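Local coordinates for putative archaeal ammonia monooxygenase subunit B (PDB 4O65), which binds copper in the cupredoxin domain of the B subunit of a putative archaeal ammonia monooxygenase, which probably oxidises ammonia, at residues A[128-133]-A[138-143]; A[33-38]-A[43-48]; A[51-54]-A[58-61]. One frame throughout, in Å; residues are numbered along the deposited sequence.

From the N terminus, the chain meets contact 2 first, where residues 33-38 and 43-48 face each other across the short turn from helix 27-35 to helix 40-47. Contact 3 follows directly: the loop after helix 40-47 turns back at residues 51-54 to pack on residues 58-61, the beginning of strand 59-68. Contact 1 closes last, as the hairpin of strands 123-133 and 137-149, on the other side of the chain's centre from the first two and with its centre about 31 Å from that of contact 2. The three loops run in series, with none enclosing or crossing another. Contact 2 joins the two helices, contact 3 lays the loop after them on one sheet, and contact 1 pairs two strands of the other, beside the copper.

Contact 1: residues A[128-133]-A[138-143]; sequences HTQLNI and PGLGPG. Unlike the reference sequence in segment 128-133: Ile-133 (reference Val). With CU (copper (II) ion), chain B.
His-128 meets segment 138-143 with its imidazole edge: ND1 donates to Gly-141 O at 2.6 Å, a nearly straight bond (163° at the hydrogen) with the oxygen in the ring plane. With that proton on ND1, NE2 is left to bind copper, at 2.0 Å. Gly-143 CA lies over one ring face, 3.5 Å from the centroid, in a CH-pi contact that the lack of a side chain allows. With CG anti to the carbonyl carbon (chi1 -60°), the ring leans toward the 138-143 side. The carbonyl at its edge and the glycine on its face should therefore limit its rotation. A water stands 2.1 Å from the copper, and His-126 adds the second histidine ligand.

Behind this shell, antiparallel pairing holds Gly-141 in place, its N giving a bond of 2.9 Å to Thr-129 O. Leu-131 and Gly-139 exchange two more bonds as a hydrogen-bonded pair. On the face shared by Gln-130 and Leu-140, the side chains run side by side, Leu-140 CD2 lying 3.8 Å from Gln-130 CB. The extended glutamine chain offers its methylenes to the leucine and carries OE1 on to Asn-132 ND2, at 2.9 Å. On the other side, buried Leu-131 packs on Val-12, Ile-14 and Leu-66, while Thr-129 is buried too, its hydroxyl satisfied by hydrogen bonds with Glu-17 and Tyr-113. The whole is a beta hairpin of the cupredoxin fold, whose backbone carbonyl orients a histidine of the copper site.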
loop_
_atom_site.group_PDB
_atom_site.type_symbol
_atom_site.label_atom_id
_atom_site.label_comp_id
_atom_site.label_asym_id
_atom_site.label_seq_id
_atom_site.Cartn_x
_atom_site.Cartn_y
_atom_site.Cartn_z
ATOM N N HIS A 128 8.048 -3.467 -2.449
ATOM C CA HIS A 128 8.753 -2.288 -2.977
ATOM C C HIS A 128 7.752 -1.227 -3.224
ATOM O O HIS A 128 6.635 -1.483 -3.737
ATOM C CB HIS A 128 9.342 -2.569 -4.363
ATOM C CG HIS A 128 10.339 -3.704 -4.413
ATOM N ND1 HIS A 128 11.669 -3.504 -4.701
ATOM C CD2 HIS A 128 10.153 -5.114 -4.348
ATOM C CE1 HIS A 128 12.311 -4.720 -4.742
ATOM N NE2 HIS A 128 11.380 -5.691 -4.539
ATOM N N THR A 129 8.155 0.007 -2.971
ATOM C CA THR A 129 7.375 1.119 -3.554
ATOM C C THR A 129 7.420 1.000 -5.081
ATOM O O THR A 129 8.501 0.835 -5.665
ATOM C CB THR A 129 7.993 2.482 -3.175
ATOM O OG1 THR A 129 7.960 2.611 -1.748
ATOM C CG2 THR A 129 7.162 3.614 -3.781
ATOM N N GLN A 130 6.265 1.129 -5.738
ATOM C CA GLN A 130 6.257 1.169 -7.212
ATOM C C GLN A 130 5.747 2.514 -7.706
ATOM O O GLN A 130 4.628 2.942 -7.366
ATOM C CB GLN A 130 5.287 0.050 -7.705
ATOM C CG GLN A 130 5.188 0.056 -9.240
ATOM C CD GLN A 130 4.358 -1.060 -9.811
ATOM O OE1 GLN A 130 3.701 -0.898 -10.920
ATOM N NE2 GLN A 130 4.366 -2.184 -9.149
ATOM N N LEU A 131 6.569 3.223 -8.496
ATOM C CA LEU A 131 6.097 4.467 -9.087
ATOM C C LEU A 131 5.747 4.187 -10.521
ATOM O O LEU A 131 6.500 3.462 -11.197
ATOM C CB LEU A 131 7.255 5.501 -9.022
ATOM C CG LEU A 131 6.881 6.878 -9.590
ATOM C CD1 LEU A 131 5.781 7.529 -8.765
ATOM C CD2 LEU A 131 8.150 7.774 -9.729
ATOM N N ASN A 132 4.613 4.715 -11.019
ATOM C CA ASN A 132 4.340 4.696 -12.457
ATOM C C ASN A 132 4.296 6.085 -12.994
ATOM O O ASN A 132 3.520 6.901 -12.512
ATOM C CB ASN A 132 3.055 3.975 -12.792
ATOM C CG ASN A 132 3.321 2.486 -12.950
ATOM O OD1 ASN A 132 3.853 1.993 -14.014
ATOM N ND2 ASN A 132 3.137 1.822 -11.877
ATOM N N ILE A 133 5.208 6.359 -13.923
ATOM C CA ILE A 133 5.279 7.675 -14.529
ATOM C C ILE A 133 4.465 7.581 -15.823
ATOM O O ILE A 133 4.774 6.744 -16.697
ATOM C CB ILE A 133 6.723 8.063 -14.863
ATOM C CG1 ILE A 133 7.559 8.041 -13.553
ATOM C CG2 ILE A 133 6.704 9.439 -15.596
ATOM C CD1 ILE A 133 9.048 8.070 -13.784
ATOM N N PRO A 138 7.671 2.279 -15.181
ATOM C CA PRO A 138 7.751 2.045 -13.738
ATOM C C PRO A 138 9.139 2.371 -13.169
ATOM O O PRO A 138 10.160 2.510 -13.898
ATOM C CB PRO A 138 7.539 0.513 -13.624
ATOM C CG PRO A 138 8.294 -0.000 -14.881
ATOM C CD PRO A 138 7.885 1.024 -15.948
ATOM N N GLY A 139 9.137 2.581 -11.863
ATOM C CA GLY A 139 10.402 2.585 -11.067
ATOM C C GLY A 139 10.067 1.843 -9.808
ATOM O O GLY A 139 8.911 1.944 -9.279
ATOM N N LEU A 140 11.028 1.066 -9.292
ATOM C CA LEU A 140 10.812 0.348 -8.032
ATOM C C LEU A 140 11.850 0.797 -7.020
ATOM O O LEU A 140 13.051 0.921 -7.370
ATOM C CB LEU A 140 11.000 -1.155 -8.228
ATOM C CG LEU A 140 9.929 -1.828 -9.125
ATOM C CD1 LEU A 140 10.256 -3.313 -9.218
ATOM C CD2 LEU A 140 8.547 -1.675 -8.541
ATOM N N GLY A 141 11.413 1.039 -5.792
ATOM C CA GLY A 141 12.390 1.346 -4.734
ATOM C C GLY A 141 12.992 0.022 -4.237
ATOM O O GLY A 141 12.626 -1.076 -4.690
ATOM N N PRO A 142 13.910 0.113 -3.272
ATOM C CA PRO A 142 14.603 -1.021 -2.671
ATOM C C PRO A 142 13.564 -1.950 -2.022
ATOM O O PRO A 142 12.552 -1.505 -1.509
ATOM C CB PRO A 142 15.409 -0.354 -1.512
ATOM C CG PRO A 142 15.576 1.042 -1.899
ATOM C CD PRO A 142 14.391 1.413 -2.771
ATOM N N GLY A 143 13.766 -3.239 -2.087
ATOM C CA GLY A 143 12.708 -4.080 -1.464
ATOM C C GLY A 143 12.897 -4.199 0.040
ATOM O O GLY A 143 13.946 -3.825 0.570
HETATM CU CU CU B . 11.708 -7.614 -4.149
HETATM O O HOH W 1 11.132 -8.702 -5.831
#

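Contact 2: residues A[33-38]-A[43-48]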
loop_
_atom_site.group_PDB
_atom_site.type_symbol
_atom_site.label_atom_id
_atom_site.label_comp_id
_atom_site.label_asym_id
_atom_site.label_seq_id
_atom_site.Cartn_x
_atom_site.Cartn_y
_atom_site.Cartn_z
ATOM N N ARG A 33 -8.927 -11.257 16.679
ATOM C CA ARG A 33 -8.265 -11.060 18.000
ATOM C C ARG A 33 -8.995 -9.943 18.752
ATOM O O ARG A 33 -9.173 -9.984 19.976
ATOM C CB ARG A 33 -6.765 -10.674 17.816
ATOM C CG ARG A 33 -5.962 -11.909 17.358
ATOM C CD ARG A 33 -4.454 -11.671 17.236
ATOM N NE ARG A 33 -3.807 -12.845 16.638
ATOM C CZ ARG A 33 -2.486 -13.021 16.473
ATOM N NH1 ARG A 33 -1.621 -12.117 16.891
ATOM N NH2 ARG A 33 -2.031 -14.132 15.885
ATOM N N THR A 34 -9.493 -8.974 17.993
ATOM C CA THR A 34 -9.999 -7.704 18.597
ATOM C C THR A 34 -11.491 -7.749 18.885
ATOM O O THR A 34 -11.946 -7.302 19.956
ATOM C CB THR A 34 -9.716 -6.548 17.615
ATOM O OG1 THR A 34 -8.293 -6.489 17.419
ATOM C CG2 THR A 34 -10.179 -5.159 18.222
ATOM N N PHE A 35 -12.223 -8.311 17.916
ATOM C CA PHE A 35 -13.709 -8.396 17.920
ATOM C C PHE A 35 -14.269 -9.785 18.087
ATOM O O PHE A 35 -15.425 -9.920 18.425
ATOM C CB PHE A 35 -14.299 -7.747 16.654
ATOM C CG PHE A 35 -13.981 -6.275 16.544
ATOM C CD1 PHE A 35 -14.646 -5.353 17.328
ATOM C CD2 PHE A 35 -13.026 -5.827 15.645
ATOM C CE1 PHE A 35 -14.381 -4.010 17.283
ATOM C CE2 PHE A 35 -12.714 -4.468 15.578
ATOM C CZ PHE A 35 -13.384 -3.534 16.378
ATOM N N GLY A 36 -13.442 -10.804 17.906
ATOM C CA GLY A 36 -13.890 -12.170 18.087
ATOM C C GLY A 36 -14.307 -12.881 16.806
ATOM O O GLY A 36 -14.684 -14.047 16.835
ATOM N N ASN A 37 -14.267 -12.189 15.661
ATOM C CA ASN A 37 -14.712 -12.827 14.390
ATOM C C ASN A 37 -14.187 -11.977 13.258
ATOM O O ASN A 37 -13.825 -10.810 13.467
ATOM C CB ASN A 37 -16.274 -12.968 14.237
ATOM C CG ASN A 37 -17.002 -11.645 14.049
ATOM O OD1 ASN A 37 -17.056 -11.033 12.925
ATOM N ND2 ASN A 37 -17.597 -11.165 15.126
ATOM N N SER A 38 -14.130 -12.558 12.065
ATOM C CA SER A 38 -13.654 -11.785 10.882
ATOM C C SER A 38 -14.731 -11.655 9.755
ATOM O O SER A 38 -14.408 -11.698 8.559
ATOM C CB SER A 38 -12.391 -12.468 10.340
ATOM O OG SER A 38 -12.684 -13.834 10.053
ATOM N N LEU A 43 -14.894 -6.634 9.582
ATOM C CA LEU A 43 -13.771 -6.066 8.781
ATOM C C LEU A 43 -14.042 -4.567 8.497
ATOM O O LEU A 43 -13.091 -3.743 8.447
ATOM C CB LEU A 43 -13.593 -6.922 7.516
ATOM C CG LEU A 43 -13.113 -8.364 7.683
ATOM C CD1 LEU A 43 -13.126 -9.109 6.329
ATOM C CD2 LEU A 43 -11.735 -8.523 8.362
ATOM N N LYS A 44 -15.297 -4.184 8.289
ATOM C CA LYS A 44 -15.635 -2.741 8.208
ATOM C C LYS A 44 -15.404 -1.933 9.485
ATOM O O LYS A 44 -15.030 -0.773 9.420
ATOM C CB LYS A 44 -17.084 -2.545 7.713
ATOM C CG LYS A 44 -17.270 -3.100 6.308
ATOM C CD LYS A 44 -18.697 -2.900 5.849
ATOM C CE LYS A 44 -18.760 -2.920 4.319
ATOM N NZ LYS A 44 -20.167 -3.131 3.837
ATOM N N GLN A 45 -15.542 -2.559 10.652
ATOM C CA GLN A 45 -15.211 -1.898 11.897
ATOM C C GLN A 45 -13.677 -1.687 11.968
ATOM O O GLN A 45 -13.229 -0.690 12.539
ATOM C CB GLN A 45 -15.626 -2.722 13.095
ATOM C CG GLN A 45 -17.142 -2.921 13.159
ATOM C CD GLN A 45 -17.519 -3.747 14.365
ATOM O OE1 GLN A 45 -17.640 -4.956 14.278
ATOM N NE2 GLN A 45 -17.620 -3.096 15.509
ATOM N N VAL A 46 -12.928 -2.647 11.458
ATOM C CA VAL A 46 -11.443 -2.482 11.452
ATOM C C VAL A 46 -11.134 -1.313 10.482
ATOM O O VAL A 46 -10.318 -0.372 10.782
ATOM C CB VAL A 46 -10.731 -3.762 10.973
ATOM C CG1 VAL A 46 -9.229 -3.479 10.763
ATOM C CG2 VAL A 46 -10.925 -4.890 11.999
ATOM N N ASP A 47 -11.774 -1.344 9.319
ATOM C CA ASP A 47 -11.530 -0.252 8.323
ATOM C C ASP A 47 -11.789 1.125 8.899
ATOM O O ASP A 47 -11.063 2.111 8.555
ATOM C CB ASP A 47 -12.421 -0.381 7.059
ATOM C CG ASP A 47 -12.121 -1.587 6.234
ATOM O OD1 ASP A 47 -11.035 -2.169 6.320
ATOM O OD2 ASP A 47 -13.028 -1.972 5.467
ATOM N N ALA A 48 -12.788 1.229 9.766
ATOM C CA ALA A 48 -13.139 2.474 10.423
ATOM C C ALA A 48 -12.003 3.055 11.286
ATOM O O ALA A 48 -11.956 4.272 11.543
ATOM C CB ALA A 48 -14.448 2.303 11.233
#
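Phe-35 and Gln-45 stand 9.0 Å apart at their CA atoms, and Ser-38 and Leu-43 come to 6.1 Å, as the chain leaves helix 27-35 and turns into helix 40-47. Gly-36 makes the exit with a phi of 96°, which glycine adopts readily.

Phe-35 makes the largest single contribution. Its CG lies anti to the carbonyl carbon (chi1 -62°), and the ring reaches toward the second helix with a different neighbour on each face. Thr-34 CG2 sits over one, and Gln-45 OE1 over the other, displaced toward the rim and 4.3 Å above the plane. The amide is tilted 34° from the ring, and its NE2 is 3.8 Å from Phe-35 CE1. At the ring edge Val-46 CG2 meets Phe-35 CE2 at 4.0 Å; the valine also packs on Phe-30, so it bridges back to the first helix.

Near the turn Leu-43 leans on backbone, with CD1 3.6 Å from Ser-38 O and further packing on Ala-31. Ser-38 OG is hydrogen-bonded to Glu-151, and Asn-37 OD1 bonds to Asp-39 N and Thr-42 OG1, as befits short polar residues in a tight turn.

No hydrogen bond crosses between 33-38 and 43-48. Their cohesion therefore comes from apolar and ring-to-amide van der Waals contact, with little directional constraint, and the hydrogen bonds of Asn-37 probably help to hold the turn.

Contact 3: residues A[51-54]-A[58-61]; sequences CDPA and DVLI
Pro-53 packs on Val-59 and Ile-61 where the loop that follows helix 40-47 is laid against the start of strand 59-68, one of the strands of the cupredoxin beta sandwich. No hydrogen bond joins the two segments, so apolar fit does the work.

The tight part is centred on the proline ring. Pro-53 CB lies 3.7 Å from Val-59 CG1 and equally close to Val-59 O, the two side chains meeting aslant. Val-59 has CG1 anti to its own nitrogen (chi1 169°), which sets that methyl against the ring. Farther along, Ile-61 runs at about a right angle to the proline, its CD1 3.6 Å from Pro-53 CG and 3.9 Å from Pro-53 CD. A proline suits this place, since its compact ring gives a rigid apolar surface and its nitrogen has no hydrogen that would seek a partner. The two beta-branched residues suit a strand, and their alternation turns both toward the loop, while Leu-60 between them points away and packs on Trp-91. Backbone hydrogen bonds join Leu-60 with Leu-117 of strand 110-119, and Ile-61 with Ser-20 just past strand 12-19.

The other side of the loop is looser. Asp-52 directs its CB away from the strand and pairs with Arg-55 in a salt bridge, and Ala-54 is solvent-exposed. Asp-58, by contrast, is buried, its carboxylate held by Arg-56 and Ser-118, a partnership that would probably favour the charged form. The loop is also fastened covalently: Cys-51 forms a disulfide with Cys-116 of strand 110-119, and the same SG rests 3.8 Å from Ile-61 CG1.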
loop_
_atom_site.group_PDB
_atom_site.type_symbol
_atom_site.label_atom_id
_atom_site.label_comp_id
_atom_site.label_asym_id
_atom_site.label_seq_id
_atom_site.Cartn_x
_atom_site.Cartn_y
_atom_site.Cartn_z
ATOM N N CYS A 51 -5.708 4.612 9.193
ATOM C CA CYS A 51 -4.270 4.316 9.185
ATOM C C CYS A 51 -3.683 4.450 10.564
ATOM O O CYS A 51 -3.146 5.516 10.922
ATOM C CB CYS A 51 -3.512 5.263 8.252
ATOM S SG CYS A 51 -1.782 4.712 8.091
ATOM N N ASP A 52 -3.824 3.403 11.372
ATOM C CA ASP A 52 -3.455 3.476 12.779
ATOM C C ASP A 52 -2.709 2.203 13.139
ATOM O O ASP A 52 -3.290 1.315 13.784
ATOM C CB ASP A 52 -4.769 3.566 13.611
ATOM C CG ASP A 52 -4.540 3.871 15.096
ATOM O OD1 ASP A 52 -3.407 3.966 15.534
ATOM O OD2 ASP A 52 -5.554 3.980 15.834
ATOM N N PRO A 53 -1.435 2.059 12.678
ATOM C CA PRO A 53 -0.762 0.815 12.928
ATOM C C PRO A 53 -0.381 0.592 14.375
ATOM O O PRO A 53 -0.054 -0.534 14.710
ATOM C CB PRO A 53 0.509 0.937 12.026
ATOM C CG PRO A 53 0.808 2.412 12.059
ATOM C CD PRO A 53 -0.575 2.983 11.893
ATOM N N ALA A 54 -0.439 1.609 15.248
ATOM C CA ALA A 54 -0.226 1.367 16.677
ATOM C C ALA A 54 -1.357 0.548 17.259
ATOM O O ALA A 54 -1.135 -0.263 18.170
ATOM C CB ALA A 54 -0.064 2.684 17.457
ATOM N N ASP A 58 -2.391 -5.102 11.399
ATOM C CA ASP A 58 -2.371 -5.451 9.980
ATOM C C ASP A 58 -1.876 -4.312 9.067
ATOM O O ASP A 58 -1.867 -4.475 7.819
ATOM C CB ASP A 58 -3.803 -5.864 9.500
ATOM C CG ASP A 58 -4.788 -4.745 9.603
ATOM O OD1 ASP A 58 -4.779 -4.017 10.659
ATOM O OD2 ASP A 58 -5.616 -4.616 8.672
ATOM N N VAL A 59 -1.475 -3.189 9.668
ATOM C CA VAL A 59 -1.216 -1.988 8.875
ATOM C C VAL A 59 0.279 -1.752 8.680
ATOM O O VAL A 59 1.068 -1.812 9.624
ATOM C CB VAL A 59 -1.898 -0.757 9.498
ATOM C CG1 VAL A 59 -1.423 0.545 8.849
ATOM C CG2 VAL A 59 -3.408 -0.919 9.392
ATOM N N LEU A 60 0.615 -1.459 7.435
ATOM C CA LEU A 60 1.980 -1.051 7.000
ATOM C C LEU A 60 1.950 0.362 6.513
ATOM O O LEU A 60 1.103 0.708 5.649
ATOM C CB LEU A 60 2.402 -1.968 5.796
ATOM C CG LEU A 60 3.780 -1.574 5.184
ATOM C CD1 LEU A 60 4.923 -1.829 6.190
ATOM C CD2 LEU A 60 3.943 -2.485 3.947
ATOM N N ILE A 61 2.914 1.172 6.982
ATOM C CA ILE A 61 3.190 2.475 6.405
ATOM C C ILE A 61 4.533 2.439 5.660
ATOM O O ILE A 61 5.554 1.986 6.208
ATOM C CB ILE A 61 3.275 3.553 7.529
ATOM C CG1 ILE A 61 1.903 3.680 8.263
ATOM C CG2 ILE A 61 3.667 4.914 6.909
ATOM C CD1 ILE A 61 1.972 4.659 9.463
#